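Local coordinates for protein aspartate--tRNA(Asp/Asn) ligase (PDB 1WYD) that attaches L-aspartate, after activating it with ATP, to the acceptor ends of both tRNA(Asp) and tRNA(Asn), at residues 187-199 with 382-394. Numbering follows the deposited sequence.
Sequences SPQLYKELMAGVV and FFLKWFDYGMPPH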
loop_
_atom_site.group_PDB
_atom_site.type_symbol
_atom_site.label_atom_id
_atom_site.label_comp_id
_atom_site.label_asym_id
_atom_site.label_seq_id
_atom_site.Cartn_x
_atom_site.Cartn_y
_atom_site.Cartn_z
ATOM N N SER B 187 -13.158 3.804 4.449
ATOM C CA SER B 187 -12.003 4.504 4.976
ATOM C C SER B 187 -11.521 3.642 6.114
ATOM O O SER B 187 -12.304 2.846 6.609
ATOM C CB SER B 187 -12.417 5.887 5.448
ATOM O OG SER B 187 -12.458 5.982 6.860
ATOM N N PRO B 188 -10.257 3.723 6.511
ATOM C CA PRO B 188 -9.804 2.914 7.638
ATOM C C PRO B 188 -10.193 3.516 8.997
ATOM O O PRO B 188 -9.848 2.890 10.026
ATOM C CB PRO B 188 -8.290 2.875 7.452
ATOM C CG PRO B 188 -7.975 4.075 6.699
ATOM C CD PRO B 188 -9.171 4.548 5.960
ATOM N N GLN B 189 -10.920 4.656 8.980
ATOM C CA GLN B 189 -11.247 5.490 10.154
ATOM C C GLN B 189 -11.133 4.862 11.549
ATOM O O GLN B 189 -10.251 5.247 12.328
ATOM C CB GLN B 189 -12.615 6.166 10.007
ATOM C CG GLN B 189 -12.843 7.305 11.001
ATOM C CD GLN B 189 -11.742 8.371 10.913
ATOM O OE1 GLN B 189 -11.489 8.892 9.827
ATOM N NE2 GLN B 189 -11.082 8.687 12.045
ATOM N N LEU B 190 -12.043 3.963 11.889
ATOM C CA LEU B 190 -12.055 3.368 13.211
ATOM C C LEU B 190 -10.769 2.609 13.505
ATOM O O LEU B 190 -10.218 2.737 14.600
ATOM C CB LEU B 190 -13.262 2.407 13.380
ATOM C CG LEU B 190 -13.209 1.444 14.588
ATOM C CD1 LEU B 190 -13.362 2.194 15.924
ATOM C CD2 LEU B 190 -14.285 0.336 14.484
ATOM N N TYR B 191 -10.275 1.853 12.524
ATOM C CA TYR B 191 -9.135 0.974 12.745
ATOM C C TYR B 191 -7.824 1.722 12.966
ATOM O O TYR B 191 -6.997 1.280 13.783
ATOM C CB TYR B 191 -9.044 -0.060 11.647
ATOM C CG TYR B 191 -10.239 -1.028 11.701
ATOM C CD1 TYR B 191 -11.372 -0.813 10.904
ATOM C CD2 TYR B 191 -10.252 -2.112 12.585
ATOM C CE1 TYR B 191 -12.480 -1.681 10.953
ATOM C CE2 TYR B 191 -11.350 -2.981 12.650
ATOM C CZ TYR B 191 -12.465 -2.751 11.830
ATOM O OH TYR B 191 -13.562 -3.588 11.879
ATOM N N LYS B 192 -7.652 2.857 12.290
ATOM C CA LYS B 192 -6.404 3.604 12.397
ATOM C C LYS B 192 -6.391 4.358 13.717
ATOM O O LYS B 192 -5.343 4.508 14.338
ATOM C CB LYS B 192 -6.170 4.518 11.173
ATOM C CG LYS B 192 -7.149 5.638 11.021
ATOM C CD LYS B 192 -6.984 6.365 9.701
ATOM C CE LYS B 192 -7.803 7.666 9.741
ATOM N NZ LYS B 192 -7.735 8.472 8.519
ATOM N N GLU B 193 -7.568 4.770 14.185
ATOM C CA GLU B 193 -7.678 5.338 15.528
ATOM C C GLU B 193 -7.246 4.299 16.535
ATOM O O GLU B 193 -6.454 4.591 17.430
ATOM C CB GLU B 193 -9.096 5.800 15.827
ATOM C CG GLU B 193 -9.596 6.891 14.889
ATOM C CD GLU B 193 -10.789 7.653 15.449
ATOM O OE1 GLU B 193 -10.756 8.046 16.641
ATOM O OE2 GLU B 193 -11.752 7.900 14.685
ATOM N N LEU B 194 -7.761 3.078 16.363
ATOM C CA LEU B 194 -7.437 1.966 17.231
ATOM C C LEU B 194 -5.943 1.700 17.271
ATOM O O LEU B 194 -5.376 1.503 18.358
ATOM C CB LEU B 194 -8.167 0.669 16.787
ATOM C CG LEU B 194 -9.700 0.664 16.932
ATOM C CD1 LEU B 194 -10.224 -0.749 16.876
ATOM C CD2 LEU B 194 -10.175 1.366 18.203
ATOM N N MET B 195 -5.336 1.636 16.086
ATOM C CA MET B 195 -3.919 1.345 15.968
ATOM C C MET B 195 -3.106 2.542 16.435
ATOM O O MET B 195 -1.970 2.372 16.852
ATOM C CB MET B 195 -3.526 1.002 14.533
ATOM C CG MET B 195 -4.148 -0.257 14.006
ATOM S SD MET B 195 -3.541 -1.684 14.829
ATOM C CE MET B 195 -1.963 -1.842 14.063
ATOM N N ALA B 196 -3.675 3.746 16.369
ATOM C CA ALA B 196 -3.010 4.882 16.994
ATOM C C ALA B 196 -3.047 4.693 18.515
ATOM O O ALA B 196 -2.180 5.220 19.248
ATOM C CB ALA B 196 -3.674 6.164 16.596
ATOM N N GLY B 197 -4.028 3.921 18.993
ATOM C CA GLY B 197 -4.241 3.766 20.419
ATOM C C GLY B 197 -3.339 2.681 20.966
ATOM O O GLY B 197 -3.400 2.361 22.138
ATOM N N VAL B 198 -2.507 2.109 20.107
ATOM C CA VAL B 198 -1.569 1.077 20.486
ATOM C C VAL B 198 -0.125 1.487 20.148
ATOM O O VAL B 198 0.759 1.435 21.017
ATOM C CB VAL B 198 -1.920 -0.288 19.861
ATOM C CG1 VAL B 198 -3.381 -0.351 19.478
ATOM C CG2 VAL B 198 -1.085 -0.591 18.719
ATOM N N VAL B 199 0.131 1.882 18.904
ATOM C CA VAL B 199 1.477 2.318 18.599
ATOM C C VAL B 199 1.614 3.784 18.280
ATOM O O VAL B 199 2.576 4.135 17.665
ATOM C CB VAL B 199 2.147 1.494 17.497
ATOM C CG1 VAL B 199 2.532 0.120 18.035
ATOM C CG2 VAL B 199 1.284 1.413 16.245
ATOM N N PHE B 382 -19.669 -1.314 18.650
ATOM C CA PHE B 382 -18.445 -1.752 17.977
ATOM C C PHE B 382 -17.362 -0.652 17.872
ATOM O O PHE B 382 -16.168 -0.957 17.740
ATOM C CB PHE B 382 -18.771 -2.307 16.589
ATOM C CG PHE B 382 -19.044 -1.245 15.560
ATOM C CD1 PHE B 382 -20.294 -0.610 15.502
ATOM C CD2 PHE B 382 -18.060 -0.874 14.646
ATOM C CE1 PHE B 382 -20.565 0.379 14.560
ATOM C CE2 PHE B 382 -18.315 0.107 13.681
ATOM C CZ PHE B 382 -19.572 0.737 13.638
ATOM N N PHE B 383 -17.790 0.607 17.938
ATOM C CA PHE B 383 -16.882 1.743 17.904
ATOM C C PHE B 383 -16.631 2.300 19.309
ATOM O O PHE B 383 -15.503 2.625 19.667
ATOM C CB PHE B 383 -17.474 2.825 16.979
ATOM C CG PHE B 383 -16.521 3.946 16.602
ATOM C CD1 PHE B 383 -16.143 4.127 15.257
ATOM C CD2 PHE B 383 -16.080 4.862 17.553
ATOM C CE1 PHE B 383 -15.294 5.172 14.868
ATOM C CE2 PHE B 383 -15.231 5.910 17.186
ATOM C CZ PHE B 383 -14.839 6.068 15.836
ATOM N N LEU B 384 -17.691 2.421 20.094
ATOM C CA LEU B 384 -17.621 2.955 21.449
ATOM C C LEU B 384 -16.773 2.168 22.443
ATOM O O LEU B 384 -16.022 2.769 23.229
ATOM C CB LEU B 384 -19.027 3.103 22.006
ATOM C CG LEU B 384 -19.916 4.081 21.243
ATOM C CD1 LEU B 384 -21.359 3.879 21.731
ATOM C CD2 LEU B 384 -19.439 5.514 21.468
ATOM N N LYS B 385 -16.867 0.840 22.380
ATOM C CA LYS B 385 -16.279 -0.047 23.394
ATOM C C LYS B 385 -14.797 0.170 23.642
ATOM O O LYS B 385 -14.341 0.066 24.784
ATOM C CB LYS B 385 -16.472 -1.527 23.017
ATOM C CG LYS B 385 -15.677 -1.948 21.791
ATOM C CD LYS B 385 -15.230 -3.398 21.896
ATOM C CE LYS B 385 -16.145 -4.298 21.081
ATOM N NZ LYS B 385 -15.550 -5.656 21.052
ATOM N N TRP B 386 -14.049 0.425 22.566
ATOM C CA TRP B 386 -12.598 0.514 22.637
ATOM C C TRP B 386 -12.151 1.664 23.526
ATOM O O TRP B 386 -11.101 1.583 24.140
ATOM C CB TRP B 386 -12.001 0.668 21.246
ATOM C CG TRP B 386 -12.487 -0.348 20.295
ATOM C CD1 TRP B 386 -13.359 -0.155 19.259
ATOM C CD2 TRP B 386 -12.132 -1.739 20.280
ATOM N NE1 TRP B 386 -13.577 -1.348 18.609
ATOM C CE2 TRP B 386 -12.832 -2.336 19.207
ATOM C CE3 TRP B 386 -11.287 -2.544 21.065
ATOM C CZ2 TRP B 386 -12.728 -3.689 18.907
ATOM C CZ3 TRP B 386 -11.186 -3.905 20.768
ATOM C CH2 TRP B 386 -11.899 -4.459 19.694
ATOM N N PHE B 387 -12.993 2.692 23.621
ATOM C CA PHE B 387 -12.724 3.909 24.419
ATOM C C PHE B 387 -12.948 3.763 25.932
ATOM O O PHE B 387 -12.726 4.708 26.684
ATOM C CB PHE B 387 -13.531 5.100 23.868
ATOM C CG PHE B 387 -13.153 5.469 22.465
ATOM C CD1 PHE B 387 -13.587 4.706 21.393
ATOM C CD2 PHE B 387 -12.315 6.548 22.218
ATOM C CE1 PHE B 387 -13.206 5.002 20.117
ATOM C CE2 PHE B 387 -11.953 6.859 20.923
ATOM C CZ PHE B 387 -12.393 6.067 19.875
ATOM N N ASP B 388 -13.352 2.573 26.374
ATOM C CA ASP B 388 -13.392 2.290 27.808
ATOM C C ASP B 388 -12.010 2.014 28.380
ATOM O O ASP B 388 -11.828 1.998 29.608
ATOM C CB ASP B 388 -14.289 1.082 28.105
ATOM C CG ASP B 388 -15.769 1.389 27.958
ATOM O OD1 ASP B 388 -16.499 0.459 27.529
ATOM O OD2 ASP B 388 -16.306 2.490 28.232
ATOM N N TYR B 389 -11.039 1.765 27.511
ATOM C CA TYR B 389 -9.749 1.300 27.999
ATOM C C TYR B 389 -8.554 2.142 27.549
ATOM O O TYR B 389 -7.580 1.621 26.995
ATOM C CB TYR B 389 -9.574 -0.182 27.697
ATOM C CG TYR B 389 -10.679 -1.030 28.297
ATOM C CD1 TYR B 389 -11.529 -1.772 27.479
ATOM C CD2 TYR B 389 -10.876 -1.077 29.685
ATOM C CE1 TYR B 389 -12.535 -2.556 28.023
ATOM C CE2 TYR B 389 -11.889 -1.829 30.242
ATOM C CZ TYR B 389 -12.721 -2.579 29.410
ATOM O OH TYR B 389 -13.744 -3.358 29.952
ATOM N N GLY B 390 -8.640 3.441 27.829
ATOM C CA GLY B 390 -7.545 4.381 27.632
ATOM C C GLY B 390 -7.256 4.754 26.187
ATOM O O GLY B 390 -6.152 4.524 25.692
ATOM N N MET B 391 -8.223 5.325 25.480
ATOM C CA MET B 391 -7.870 5.831 24.161
ATOM C C MET B 391 -7.244 7.204 24.385
ATOM O O MET B 391 -7.793 7.994 25.144
ATOM C CB MET B 391 -9.092 5.917 23.239
ATOM C CG MET B 391 -9.498 4.597 22.597
ATOM S SD MET B 391 -8.210 3.809 21.601
ATOM C CE MET B 391 -8.385 4.790 20.106
ATOM N N PRO B 392 -6.107 7.502 23.760
ATOM C CA PRO B 392 -5.461 8.801 23.959
ATOM C C PRO B 392 -6.097 9.876 23.082
ATOM O O PRO B 392 -6.861 9.545 22.158
ATOM C CB PRO B 392 -4.027 8.532 23.483
ATOM C CG PRO B 392 -4.190 7.575 22.372
ATOM C CD PRO B 392 -5.345 6.662 22.812
ATOM N N PRO B 393 -5.771 11.142 23.319
ATOM C CA PRO B 393 -6.165 12.178 22.378
ATOM C C PRO B 393 -5.402 11.901 21.109
ATOM O O PRO B 393 -4.204 11.605 21.130
ATOM C CB PRO B 393 -5.665 13.460 23.037
ATOM C CG PRO B 393 -5.499 13.086 24.479
ATOM C CD PRO B 393 -4.985 11.690 24.436
ATOM N N HIS B 394 -6.102 11.960 19.995
ATOM C CA HIS B 394 -5.470 11.729 18.718
ATOM C C HIS B 394 -6.114 12.596 17.648
ATOM O O HIS B 394 -7.109 13.269 17.902
ATOM C CB HIS B 394 -5.513 10.236 18.350
ATOM C CG HIS B 394 -6.890 9.656 18.344
ATOM N ND1 HIS B 394 -7.651 9.535 19.486
ATOM C CD2 HIS B 394 -7.637 9.148 17.335
ATOM C CE1 HIS B 394 -8.806 8.969 19.177
ATOM N NE2 HIS B 394 -8.821 8.726 17.877
#
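In the class II synthetase catalytic domain, helix 189-199, whose first turn is predicted to line the aspartate pocket, packs against helix 381-384, the 3-10 turn 385-388 and the loop that leads into strand 394-400. A buried histidine-carboxylate pair, His394 with Glu193, joins the two segments on the side facing strand 222-231. His394 NE2 donates to Glu193 OE1 along a nearly straight path (165°); the modelled 2.4 Å is shorter than expected, and the exact distance is doubtful. The carboxylate reaches the edge of the imidazole on an extended chain, its plane turned 49° from the ring. Both ring nitrogens are engaged, since His394 ND1 donates to Pro392 O at 2.8 Å, which fixes the rotation of the imidazole. On the other oxygen, Glu193 OE2 accepts from Gln189 NE2 at 2.8 Å, the amide coming from above the carboxylate plane. Glu193 thus holds the side chain of Gln189, which belongs to the predicted aspartate-binding region and touches Arg359, itself predicted to bind aspartate.

The aromatic rings come from the helix and the 3-10 turn; the loop after them enters strand 394-400, in the antiparallel core of the class II fold. Leu190, with CG swung away from its backbone N (chi1 165°), lays CD1 over one face of Phe383, 3.7 Å from the ring centroid, while its CD2 reaches Phe382. One turn on, Leu194 CD1 sits almost squarely above the five-membered ring of Trp386, at 3.8 Å from the centroid, and Leu194 CD2 rests against Trp386 CG. The bent side chain of Met391 brings CE to 3.3 Å from Glu193 O, and Gly197 CA lies 3.9 Å from Pro392 CD. Arg126 of the second subunit bonds to the carbonyls of Gly197, Tyr389 and Gly390.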